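Local coordinates for protein dual specificity phosphatase 28 (PDB 5Y15) that acts as an atypical dual-specificity phosphatase that hydrolyses a synthetic aryl phosphate in vitro but has almost no detectable activity on phosphotyrosine, at residues A[137-140]-A[141-145]. The protein carries 2 engineered substitutions. Residues are numbered along the deposited sequence; the frame is centred on the assembly and turned at random.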
loop_
_atom_site.group_PDB
_atom_site.type_symbol
_atom_site.label_atom_id
_atom_site.label_comp_id
_atom_site.label_asym_id
_atom_site.label_seq_id
_atom_site.Cartn_x
_atom_site.Cartn_y
_atom_site.Cartn_z
ATOM N N ALA A 137 9.131 -12.132 2.752
ATOM C CA ALA A 137 9.550 -10.989 3.557
ATOM C C ALA A 137 8.489 -10.624 4.592
ATOM O O ALA A 137 8.813 -10.190 5.709
ATOM C CB ALA A 137 9.889 -9.806 2.640
ATOM N N TYR A 138 7.215 -10.751 4.233
ATOM C CA TYR A 138 6.174 -10.424 5.193
ATOM C C TYR A 138 6.232 -11.376 6.380
ATOM O O TYR A 138 6.122 -10.950 7.540
ATOM C CB TYR A 138 4.787 -10.451 4.541
ATOM C CG TYR A 138 3.690 -10.307 5.574
ATOM C CD1 TYR A 138 3.344 -9.060 6.076
ATOM C CD2 TYR A 138 3.058 -11.426 6.108
ATOM C CE1 TYR A 138 2.363 -8.923 7.041
ATOM C CE2 TYR A 138 2.084 -11.299 7.100
ATOM C CZ TYR A 138 1.750 -10.052 7.562
ATOM O OH TYR A 138 0.781 -9.931 8.530
ATOM N N LEU A 139 6.411 -12.672 6.110
ATOM C CA LEU A 139 6.477 -13.627 7.207
ATOM C C LEU A 139 7.690 -13.374 8.092
ATOM O O LEU A 139 7.616 -13.533 9.317
ATOM C CB LEU A 139 6.488 -15.050 6.662
ATOM C CG LEU A 139 5.192 -15.416 5.943
ATOM C CD1 LEU A 139 5.342 -16.803 5.359
ATOM C CD2 LEU A 139 4.035 -15.373 6.942
ATOM N N MET A 140 8.810 -12.958 7.499
ATOM C CA MET A 140 9.982 -12.667 8.316
ATOM C C MET A 140 9.773 -11.429 9.176
ATOM O O MET A 140 10.163 -11.408 10.349
ATOM C CB MET A 140 11.203 -12.438 7.431
ATOM C CG MET A 140 11.970 -13.671 7.042
ATOM S SD MET A 140 13.322 -13.158 5.958
ATOM C CE MET A 140 12.424 -12.942 4.530
ATOM N N ARG A 141 9.194 -10.379 8.593
ATOM C CA ARG A 141 9.142 -9.065 9.229
ATOM C C ARG A 141 8.052 -8.971 10.295
ATOM O O ARG A 141 8.248 -8.300 11.316
ATOM C CB ARG A 141 8.963 -7.992 8.158
ATOM C CG ARG A 141 8.658 -6.598 8.668
ATOM C CD ARG A 141 9.801 -6.046 9.528
ATOM N NE ARG A 141 9.520 -4.680 9.964
ATOM C CZ ARG A 141 8.918 -4.375 11.114
ATOM N NH1 ARG A 141 8.539 -5.337 11.947
ATOM N NH2 ARG A 141 8.694 -3.106 11.430
ATOM N N HIS A 142 6.891 -9.609 10.085
ATOM C CA HIS A 142 5.767 -9.432 11.000
ATOM C C HIS A 142 5.259 -10.709 11.656
ATOM O O HIS A 142 4.379 -10.630 12.525
ATOM C CB HIS A 142 4.607 -8.717 10.298
ATOM C CG HIS A 142 4.885 -7.276 10.024
ATOM N ND1 HIS A 142 5.053 -6.772 8.751
ATOM C CD2 HIS A 142 5.056 -6.231 10.868
ATOM C CE1 HIS A 142 5.291 -5.473 8.820
ATOM N NE2 HIS A 142 5.299 -5.120 10.096
ATOM N N ARG A 143 5.781 -11.872 11.280
ATOM C CA ARG A 143 5.478 -13.100 11.991
ATOM C C ARG A 143 6.762 -13.703 12.547
ATOM O O ARG A 143 6.782 -14.868 12.932
ATOM C CB ARG A 143 4.764 -14.091 11.075
ATOM C CG ARG A 143 3.590 -13.507 10.300
ATOM C CD ARG A 143 2.311 -13.536 11.073
ATOM N NE ARG A 143 1.248 -12.845 10.348
ATOM C CZ ARG A 143 0.412 -13.438 9.498
ATOM N NH1 ARG A 143 0.506 -14.746 9.275
ATOM N NH2 ARG A 143 -0.523 -12.728 8.874
ATOM N N GLY A 144 7.808 -12.891 12.644
ATOM C CA GLY A 144 9.064 -13.298 13.268
ATOM C C GLY A 144 9.652 -14.599 12.778
ATOM O O GLY A 144 10.345 -15.284 13.547
ATOM N N LEU A 145 9.516 -14.908 11.488
ATOM C CA LEU A 145 10.131 -16.130 11.003
ATOM C C LEU A 145 11.507 -15.868 10.417
ATOM O O LEU A 145 11.810 -14.787 9.921
ATOM C CB LEU A 145 9.274 -16.835 9.950
ATOM C CG LEU A 145 7.960 -17.520 10.339
ATOM C CD1 LEU A 145 6.877 -16.531 10.488
ATOM C CD2 LEU A 145 7.556 -18.533 9.287
#
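The C-terminal end of helix 130-142 is closed around the carbonyl of L139, which takes the backbone N-H groups of both R143 and L145. R143 N sits 3.2 Å from L139 O, above the carbonyl plane, whereas L145 N approaches from the opposite face with a nearly straight N-H...O angle of 164°. G144, at positive phi, turns the chain between these two donors. One residue earlier the α-helical pattern is regular, with H142 N bonded to Y138 O at 3.0 Å. The L145 side chain folds back over the same peptide, its CD1 lying 4.1 Å from L139 CB, while L145 O faces M140 CG at 3.1 Å and receives a CA-H...O contact from M140. In the phosphatase fold this helix follows the active-site P-loop, but its far end packs among helices 100-115, 147-157 and 165-179, with M140 against L147 and A150. On another side of the helix, Y138 keeps CG anti to its backbone N (chi1 172°), which sends the ring along the helix toward the later residues. The guanidinium of R143 comes to the ring edge at CE2, its plane 85° from the ring's, and NH2 makes a weak bond of 3.1 Å to Y138 OH. The stronger partners lie outside: E111 for the hydroxyl and the carbonyl of P45 for NH2. H142 ND1 lies obliquely to Y138 CE1 at 3.8 Å, and R143 CG lies beside L139 CD2.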